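Local coordinates for protein type ii site-specific deoxyribonuclease (Klebsiella pneumoniae, PDB 6EKR) that probably cleaves double-stranded DNA at a specific palindromic sequence, as a type IIP restriction endonuclease of the PD-(D/E)xK nuclease group, at residues Asp2-Lys7 with Leu26-His31; Met33-Asn38 with Ala119-Leu124; Arg67-Asp72 with Ser114-Ala119. The protein carries 2 engineered substitutions. One frame throughout, in Å; residues are numbered along the deposited sequence.

In the fold
The chain opens with two helices, 3-16 and 22-39, and contact 1 pairs the start of the first with the middle of the second, closing a loop of 18 residues. Contact 2 opens just afterwards, further along helix 22-39, and spans about 80 residues to reach the C-terminal part of helix 101-125. Within that span run the antiparallel sheet of strands 41-49, 53-61 and 64-65 and helix 78-91, and there lies contact 3, which brings the segment after strand 64-65 against the same helix 101-125. Contacts 2 and 3 share A119. Contact 1 thus pairs the two N-terminal helices, while contacts 2 and 3 bring the second of them and the segment after the small sheet onto helix 101-125.

Contact 1: Asp2-Lys7 with Leu26-His31; sequences DILKEK and LQVIEH
H31 reaches out from helix 22-39 and lays its imidazole among I3, L4 and K7 of helix 3-16. The ring gets there because its CG stands anti to the backbone N (chi1 -179°), pointed at the other helix. CD1 of L4 lies at the edge of the ring, near its plane, 3.8 Å from CD2 of H31. CG2 of I3 sits oblique to the ring, 3.7 Å from CE1 of H31, the two side chains crossing at about a right angle. K7 crosses the histidine at a similar angle. Extended beyond CG, the lysine runs past H31, CD 4.0 Å from CB of H31, and carries NZ to 3.0 Å from ND1 of H31.

One turn back along the second helix, V28 fills the neighbouring position. Its two methyls divide the work: CG1 of V28 packs 4.0 Å from CD1 of L4, and CG2 lies 3.4 Å from the backbone O of K7. Behind this layer, helical pitch sets the spacing, for the bond from N of K7 to O of I3 (3.0 Å) puts these two side chains a turn apart, beside the same ring. L4 also leans on C121 and F122 of helix 101-125, which V28 joins through V118. The axes of segments 3-7 and 26-31 come within 9.6 Å, at 165° between their directions: an antiparallel helical hairpin seated on a third helix.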
loop_
_atom_site.group_PDB
_atom_site.type_symbol
_atom_site.label_atom_id
_atom_site.label_comp_id
_atom_site.label_asym_id
_atom_site.label_seq_id
_atom_site.Cartn_x
_atom_site.Cartn_y
_atom_site.Cartn_z
ATOM N N ASP A 2 -21.243 -19.562 10.980
ATOM C CA ASP A 2 -20.352 -20.226 10.014
ATOM C C ASP A 2 -21.170 -20.498 8.753
ATOM O O ASP A 2 -20.652 -20.856 7.699
ATOM C CB ASP A 2 -19.829 -21.535 10.615
ATOM C CG ASP A 2 -18.918 -22.295 9.671
ATOM O OD1 ASP A 2 -17.988 -21.672 9.096
ATOM O OD2 ASP A 2 -19.140 -23.520 9.519
ATOM N N ILE A 3 -22.475 -20.312 8.914
ATOM C CA ILE A 3 -23.459 -20.404 7.860
ATOM C C ILE A 3 -23.350 -19.176 6.973
ATOM O O ILE A 3 -23.700 -19.228 5.792
ATOM C CB ILE A 3 -24.887 -20.447 8.464
ATOM C CG1 ILE A 3 -25.017 -21.574 9.505
ATOM C CG2 ILE A 3 -25.945 -20.594 7.372
ATOM C CD1 ILE A 3 -24.467 -21.249 10.897
ATOM N N LEU A 4 -22.861 -18.077 7.545
ATOM C CA LEU A 4 -22.733 -16.825 6.811
ATOM C C LEU A 4 -21.664 -16.906 5.717
ATOM O O LEU A 4 -21.921 -16.497 4.581
ATOM C CB LEU A 4 -22.479 -15.652 7.763
ATOM C CG LEU A 4 -22.349 -14.256 7.144
ATOM C CD1 LEU A 4 -23.691 -13.709 6.660
ATOM C CD2 LEU A 4 -21.705 -13.326 8.136
ATOM N N LYS A 5 -20.491 -17.446 6.063
ATOM C CA LYS A 5 -19.395 -17.665 5.110
ATOM C C LYS A 5 -19.833 -18.550 3.941
ATOM O O LYS A 5 -19.680 -18.181 2.773
ATOM C CB LYS A 5 -18.179 -18.292 5.801
ATOM C CG LYS A 5 -16.871 -18.120 5.018
ATOM C CD LYS A 5 -15.913 -19.305 5.208
ATOM C CE LYS A 5 -14.804 -19.308 4.132
ATOM N NZ LYS A 5 -14.085 -20.616 4.004
ATOM N N GLU A 6 -20.382 -19.715 4.271
ATOM C CA GLU A 6 -20.918 -20.625 3.282
ATOM C C GLU A 6 -21.839 -19.841 2.348
ATOM O O GLU A 6 -21.718 -19.936 1.125
ATOM C CB GLU A 6 -21.648 -21.782 3.976
ATOM C CG GLU A 6 -22.421 -22.734 3.054
ATOM C CD GLU A 6 -23.597 -23.446 3.763
ATOM O OE1 GLU A 6 -24.210 -22.853 4.695
ATOM O OE2 GLU A 6 -23.912 -24.604 3.378
ATOM N N LYS A 7 -22.726 -19.037 2.932
ATOM C CA LYS A 7 -23.688 -18.256 2.153
ATOM C C LYS A 7 -23.053 -17.196 1.254
ATOM O O LYS A 7 -23.516 -16.993 0.132
ATOM C CB LYS A 7 -24.749 -17.646 3.055
ATOM C CG LYS A 7 -25.898 -18.582 3.324
ATOM C CD LYS A 7 -26.882 -17.950 4.271
ATOM C CE LYS A 7 -27.965 -18.926 4.670
ATOM N NZ LYS A 7 -28.927 -18.283 5.613
ATOM N N LEU A 26 -28.672 -11.437 -1.755
ATOM C CA LEU A 26 -29.731 -10.966 -0.860
ATOM C C LEU A 26 -29.874 -11.889 0.345
ATOM O O LEU A 26 -30.085 -11.436 1.464
ATOM C CB LEU A 26 -31.056 -10.810 -1.600
ATOM C CG LEU A 26 -31.022 -9.815 -2.769
ATOM C CD1 LEU A 26 -32.394 -9.683 -3.431
ATOM C CD2 LEU A 26 -30.494 -8.454 -2.341
ATOM N N GLN A 27 -29.710 -13.183 0.099
ATOM C CA GLN A 27 -29.718 -14.212 1.135
ATOM C C GLN A 27 -28.608 -14.024 2.182
ATOM O O GLN A 27 -28.758 -14.423 3.335
ATOM C CB GLN A 27 -29.581 -15.586 0.481
ATOM C CG GLN A 27 -30.320 -16.695 1.190
ATOM C CD GLN A 27 -31.731 -16.859 0.671
ATOM O OE1 GLN A 27 -31.936 -17.227 -0.487
ATOM N NE2 GLN A 27 -32.718 -16.593 1.529
ATOM N N VAL A 28 -27.495 -13.420 1.777
ATOM C CA VAL A 28 -26.421 -13.091 2.709
ATOM C C VAL A 28 -26.836 -11.925 3.600
ATOM O O VAL A 28 -26.568 -11.924 4.811
ATOM C CB VAL A 28 -25.104 -12.760 1.983
ATOM C CG1 VAL A 28 -24.069 -12.207 2.957
ATOM C CG2 VAL A 28 -24.568 -13.987 1.298
ATOM N N ILE A 29 -27.500 -10.941 3.000
ATOM C CA ILE A 29 -28.002 -9.804 3.765
ATOM C C ILE A 29 -29.043 -10.269 4.773
ATOM O O ILE A 29 -28.920 -9.981 5.968
ATOM C CB ILE A 29 -28.558 -8.682 2.875
ATOM C CG1 ILE A 29 -27.487 -8.215 1.888
ATOM C CG2 ILE A 29 -28.954 -7.513 3.745
ATOM C CD1 ILE A 29 -28.019 -7.559 0.639
ATOM N N GLU A 30 -30.036 -11.016 4.300
ATOM C CA GLU A 30 -31.064 -11.557 5.173
ATOM C C GLU A 30 -30.442 -12.177 6.413
ATOM O O GLU A 30 -30.846 -11.881 7.529
ATOM C CB GLU A 30 -31.907 -12.587 4.427
ATOM C CG GLU A 30 -32.902 -13.333 5.301
ATOM C CD GLU A 30 -34.031 -13.957 4.508
ATOM O OE1 GLU A 30 -34.312 -13.481 3.387
ATOM O OE2 GLU A 30 -34.642 -14.923 5.012
ATOM N N HIS A 31 -29.426 -13.001 6.201
ATOM C CA HIS A 31 -28.850 -13.824 7.265
ATOM C C HIS A 31 -27.929 -13.066 8.205
ATOM O O HIS A 31 -27.873 -13.375 9.394
ATOM C CB HIS A 31 -28.118 -15.032 6.668
ATOM C CG HIS A 31 -27.520 -15.953 7.691
ATOM N ND1 HIS A 31 -28.203 -17.032 8.214
ATOM C CD2 HIS A 31 -26.301 -15.957 8.283
ATOM C CE1 HIS A 31 -27.430 -17.662 9.080
ATOM N NE2 HIS A 31 -26.273 -17.026 9.146
#

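Contact 2: Met33-Asn38 with Ala119-Leu124; sequences MLLLKN and ACCFDL
L36 drives its branched end into helix 101-125 at the level of C120, C121 and L124. CB starts the chain off obliquely to the partner helix, and the tip gains on it because CG is anti to the carbonyl carbon (chi1 -58°). From CG onward the side chain is in contact: CG of L36 lies 3.7 Å from SG of C121. CD2 then meets three residues in turn, at 3.7 Å from SG of C121, 4.2 Å from CB of C120 and 4.2 Å from CD1 of L124. The other methyl, CD1, turns toward the backbone O of S117. C120, C121 and L124 lie along one face of helix 101-125, in an apolar packing of two crossing helices: the axes of segments 33-38 and 119-124 cross at 52° and approach to 9.9 Å. The same SG of C121 also lies 4.2 Å from CB of L35. The side chains that meet are buried, and no hydrogen bond crosses between the two segments. F59 of strand 53-61 touches L36, C120 and L124 together, bringing the small antiparallel sheet against the helix pair.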
loop_
_atom_site.group_PDB
_atom_site.type_symbol
_atom_site.label_atom_id
_atom_site.label_comp_id
_atom_site.label_asym_id
_atom_site.label_seq_id
_atom_site.Cartn_x
_atom_site.Cartn_y
_atom_site.Cartn_z
HETATM N N MSE A 33 -28.235 -9.860 8.905
HETATM C CA MSE A 33 -29.182 -9.038 9.661
HETATM C C MSE A 33 -29.841 -9.806 10.811
HETATM O O MSE A 33 -29.882 -9.322 11.940
HETATM C CB MSE A 33 -30.252 -8.451 8.739
HETATM C CG MSE A 33 -29.769 -7.308 7.857
HETATM SE SE MSE A 33 -29.249 -5.713 8.870
HETATM C CE MSE A 33 -31.032 -5.102 9.381
ATOM N N LEU A 34 -30.335 -11.008 10.527
ATOM C CA LEU A 34 -30.959 -11.832 11.550
ATOM C C LEU A 34 -29.949 -12.358 12.565
ATOM O O LEU A 34 -30.306 -12.629 13.710
ATOM C CB LEU A 34 -31.753 -12.985 10.929
ATOM C CG LEU A 34 -32.938 -12.625 10.024
ATOM C CD1 LEU A 34 -33.580 -13.866 9.459
ATOM C CD2 LEU A 34 -33.971 -11.782 10.741
ATOM N N LEU A 35 -28.696 -12.497 12.153
ATOM C CA LEU A 35 -27.650 -12.947 13.067
ATOM C C LEU A 35 -27.399 -11.924 14.162
ATOM O O LEU A 35 -27.429 -12.263 15.346
ATOM C CB LEU A 35 -26.344 -13.235 12.313
ATOM C CG LEU A 35 -25.844 -14.677 12.169
ATOM C CD1 LEU A 35 -24.631 -14.708 11.257
ATOM C CD2 LEU A 35 -25.490 -15.257 13.524
ATOM N N LEU A 36 -27.152 -10.675 13.748
ATOM C CA LEU A 36 -26.886 -9.558 14.661
ATOM C C LEU A 36 -28.106 -9.315 15.539
ATOM O O LEU A 36 -27.980 -9.112 16.745
ATOM C CB LEU A 36 -26.527 -8.281 13.884
ATOM C CG LEU A 36 -25.341 -8.219 12.904
ATOM C CD1 LEU A 36 -25.406 -6.980 12.046
ATOM C CD2 LEU A 36 -24.024 -8.248 13.635
ATOM N N LYS A 37 -29.281 -9.362 14.920
ATOM C CA LYS A 37 -30.552 -9.239 15.618
ATOM C C LYS A 37 -30.742 -10.257 16.768
ATOM O O LYS A 37 -31.143 -9.876 17.864
ATOM C CB LYS A 37 -31.703 -9.312 14.603
ATOM C CG LYS A 37 -33.100 -9.223 15.189
ATOM C CD LYS A 37 -34.109 -8.867 14.112
ATOM C CE LYS A 37 -35.529 -8.828 14.672
ATOM N NZ LYS A 37 -36.161 -10.178 14.697
ATOM N N ASN A 38 -30.437 -11.528 16.533
ATOM C CA ASN A 38 -30.718 -12.571 17.528
ATOM C C ASN A 38 -29.590 -12.886 18.521
ATOM O O ASN A 38 -29.820 -13.539 19.553
ATOM C CB ASN A 38 -31.182 -13.858 16.847
ATOM C CG ASN A 38 -32.393 -13.643 15.965
ATOM O OD1 ASN A 38 -33.358 -12.995 16.361
ATOM N ND2 ASN A 38 -32.346 -14.188 14.753
ATOM N N ALA A 119 -20.137 -6.921 7.453
ATOM C CA ALA A 119 -18.850 -6.578 8.042
ATOM C C ALA A 119 -18.808 -6.822 9.554
ATOM O O ALA A 119 -17.894 -7.485 10.046
ATOM C CB ALA A 119 -18.467 -5.123 7.702
ATOM N N CYS A 120 -19.797 -6.302 10.280
ATOM C CA CYS A 120 -19.868 -6.461 11.732
ATOM C C CYS A 120 -19.999 -7.911 12.186
ATOM O O CYS A 120 -19.498 -8.278 13.248
ATOM C CB CYS A 120 -21.032 -5.658 12.307
ATOM S SG CYS A 120 -20.811 -3.909 12.181
ATOM N N CYS A 121 -20.697 -8.721 11.393
ATOM C CA CYS A 121 -20.780 -10.161 11.631
ATOM C C CYS A 121 -19.404 -10.824 11.686
ATOM O O CYS A 121 -19.141 -11.649 12.568
ATOM C CB CYS A 121 -21.646 -10.818 10.572
ATOM S SG CYS A 121 -23.406 -10.629 10.887
ATOM N N PHE A 122 -18.531 -10.439 10.753
ATOM C CA PHE A 122 -17.140 -10.899 10.726
ATOM C C PHE A 122 -16.287 -10.398 11.882
ATOM O O PHE A 122 -15.367 -11.084 12.308
ATOM C CB PHE A 122 -16.461 -10.498 9.417
ATOM C CG PHE A 122 -16.777 -11.403 8.266
ATOM C CD1 PHE A 122 -15.762 -12.079 7.610
ATOM C CD2 PHE A 122 -18.096 -11.579 7.832
ATOM C CE1 PHE A 122 -16.056 -12.916 6.533
ATOM C CE2 PHE A 122 -18.396 -12.414 6.757
ATOM C CZ PHE A 122 -17.380 -13.080 6.109
ATOM N N ASP A 123 -16.559 -9.193 12.367
ATOM C CA ASP A 123 -15.806 -8.667 13.497
ATOM C C ASP A 123 -16.133 -9.436 14.771
ATOM O O ASP A 123 -15.278 -9.587 15.641
ATOM C CB ASP A 123 -16.087 -7.183 13.699
ATOM C CG ASP A 123 -15.847 -6.363 12.450
ATOM O OD1 ASP A 123 -14.829 -6.561 11.755
ATOM O OD2 ASP A 123 -16.689 -5.490 12.170
ATOM N N LEU A 124 -17.370 -9.926 14.872
ATOM C CA LEU A 124 -17.811 -10.632 16.064
ATOM C C LEU A 124 -17.550 -12.128 15.992
ATOM O O LEU A 124 -17.170 -12.731 16.986
ATOM C CB LEU A 124 -19.295 -10.377 16.356
ATOM C CG LEU A 124 -19.810 -8.963 16.652
ATOM C CD1 LEU A 124 -21.322 -8.982 16.744
ATOM C CD2 LEU A 124 -19.213 -8.355 17.916
#

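Contact 3: Arg67-Asp72 with Ser114-Ala119; sequences RPVRDD and SVMSVA
R67 arches over two residues of helix 101-125, a turn apart, M116 and A119. Its CG is folded in between the backbone N and carbonyl carbon (chi1 68°), and here CG of R67 touches CE of M116, a selenomethionine, at 3.7 Å. A bend at chi3 then sets one face of the guanidinium over A119, whose CB stands 3.7 Å above its plane, over the centre. The charge is met from the same helix, by a salt bridge from NE of R67 to OD2 of D123. P68 takes part through its backbone, with O 3.5 Å from CE of M116. These residues lie in the connection from strand 64-65 to helix 78-91, which crosses the long helix and is tied to the small sheet where the backbone of V69 bonds to H57. V69 also presses CG2 within 3.6 Å of CE of M116, so the selenomethionine methyl is lodged between R67, P68 and V69. R70 grips the carboxylate of D72 side-on, NE of R70 donating to OD1 of D72 at 2.8 Å and NH2 to OD2. N of R70 is hydrogen-bonded to OH of Y112, and O of D72 to NZ of K109.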
loop_
_atom_site.group_PDB
_atom_site.type_symbol
_atom_site.label_atom_id
_atom_site.label_comp_id
_atom_site.label_asym_id
_atom_site.label_seq_id
_atom_site.Cartn_x
_atom_site.Cartn_y
_atom_site.Cartn_z
ATOM N N ARG A 67 -16.629 -3.143 14.546
ATOM C CA ARG A 67 -16.216 -1.806 14.117
ATOM C C ARG A 67 -17.351 -0.811 14.388
ATOM O O ARG A 67 -18.515 -1.212 14.473
ATOM C CB ARG A 67 -15.855 -1.807 12.627
ATOM C CG ARG A 67 -17.029 -2.043 11.705
ATOM C CD ARG A 67 -16.564 -2.315 10.304
ATOM N NE ARG A 67 -15.890 -3.606 10.204
ATOM C CZ ARG A 67 -15.176 -4.005 9.158
ATOM N NH1 ARG A 67 -15.024 -3.221 8.099
ATOM N NH2 ARG A 67 -14.606 -5.196 9.179
ATOM N N PRO A 68 -17.017 0.487 14.517
ATOM C CA PRO A 68 -18.026 1.484 14.870
ATOM C C PRO A 68 -19.061 1.688 13.764
ATOM O O PRO A 68 -18.725 1.666 12.577
ATOM C CB PRO A 68 -17.198 2.752 15.094
ATOM C CG PRO A 68 -15.987 2.563 14.253
ATOM C CD PRO A 68 -15.688 1.095 14.326
ATOM N N VAL A 69 -20.308 1.891 14.175
ATOM C CA VAL A 69 -21.452 1.961 13.272
ATOM C C VAL A 69 -22.251 3.237 13.529
ATOM O O VAL A 69 -22.692 3.492 14.652
ATOM C CB VAL A 69 -22.359 0.705 13.435
ATOM C CG1 VAL A 69 -23.805 0.995 13.075
ATOM C CG2 VAL A 69 -21.840 -0.439 12.596
ATOM N N ARG A 70 -22.422 4.040 12.485
ATOM C CA ARG A 70 -23.294 5.200 12.569
ATOM C C ARG A 70 -24.737 4.747 12.718
ATOM O O ARG A 70 -25.372 4.334 11.747
ATOM C CB ARG A 70 -23.128 6.126 11.360
ATOM C CG ARG A 70 -22.080 7.199 11.561
ATOM C CD ARG A 70 -22.031 8.157 10.398
ATOM N NE ARG A 70 -23.206 9.018 10.358
ATOM C CZ ARG A 70 -23.479 9.880 9.384
ATOM N NH1 ARG A 70 -22.668 10.010 8.338
ATOM N NH2 ARG A 70 -24.578 10.612 9.458
ATOM N N ASP A 71 -25.228 4.825 13.952
ATOM C CA ASP A 71 -26.584 4.420 14.319
ATOM C C ASP A 71 -27.650 5.167 13.534
ATOM O O ASP A 71 -28.706 4.618 13.204
ATOM C CB ASP A 71 -26.810 4.675 15.797
ATOM C CG ASP A 71 -28.175 4.232 16.251
ATOM O OD1 ASP A 71 -28.245 3.172 16.899
ATOM O OD2 ASP A 71 -29.177 4.923 15.948
ATOM N N ASP A 72 -27.363 6.431 13.248
ATOM C CA ASP A 72 -28.245 7.257 12.456
ATOM C C ASP A 72 -28.305 6.801 10.996
ATOM O O ASP A 72 -29.078 7.344 10.215
ATOM C CB ASP A 72 -27.772 8.704 12.527
ATOM C CG ASP A 72 -26.622 8.981 11.594
ATOM O OD1 ASP A 72 -25.451 8.731 11.961
ATOM O OD2 ASP A 72 -26.901 9.459 10.481
ATOM N N SER A 114 -26.513 -2.856 4.453
ATOM C CA SER A 114 -26.248 -4.143 3.813
ATOM C C SER A 114 -24.792 -4.570 4.004
ATOM O O SER A 114 -24.527 -5.661 4.508
ATOM C CB SER A 114 -26.590 -4.104 2.323
ATOM O OG SER A 114 -27.983 -4.004 2.103
ATOM N N VAL A 115 -23.862 -3.696 3.608
ATOM C CA VAL A 115 -22.423 -3.943 3.707
ATOM C C VAL A 115 -21.944 -4.023 5.156
ATOM O O VAL A 115 -21.149 -4.899 5.501
ATOM C CB VAL A 115 -21.609 -2.886 2.924
ATOM C CG1 VAL A 115 -20.156 -2.904 3.336
ATOM C CG2 VAL A 115 -21.720 -3.129 1.438
HETATM N N MSE A 116 -22.434 -3.126 6.004
HETATM C CA MSE A 116 -21.967 -3.060 7.386
HETATM C C MSE A 116 -22.541 -4.167 8.238
HETATM O O MSE A 116 -21.978 -4.497 9.273
HETATM C CB MSE A 116 -22.271 -1.702 8.014
HETATM C CG MSE A 116 -21.387 -0.589 7.502
HETATM SE SE MSE A 116 -19.509 -0.863 7.984
HETATM C CE MSE A 116 -19.620 -0.236 9.831
ATOM N N SER A 117 -23.657 -4.739 7.806
ATOM C CA SER A 117 -24.244 -5.862 8.513
ATOM C C SER A 117 -23.363 -7.073 8.324
ATOM O O SER A 117 -23.105 -7.811 9.276
ATOM C CB SER A 117 -25.645 -6.168 7.998
ATOM O OG SER A 117 -25.596 -6.614 6.656
ATOM N N VAL A 118 -22.888 -7.276 7.096
ATOM C CA VAL A 118 -21.981 -8.379 6.837
ATOM C C VAL A 118 -20.645 -8.143 7.536
ATOM O O VAL A 118 -20.107 -9.048 8.161
ATOM C CB VAL A 118 -21.783 -8.618 5.349
ATOM C CG1 VAL A 118 -20.725 -9.677 5.129
ATOM C CG2 VAL A 118 -23.081 -9.055 4.717
ATOM N N ALA A 119 -20.137 -6.921 7.453
ATOM C CA ALA A 119 -18.850 -6.578 8.042
ATOM C C ALA A 119 -18.808 -6.822 9.554
ATOM O O ALA A 119 -17.894 -7.485 10.046
ATOM C CB ALA A 119 -18.467 -5.123 7.702
#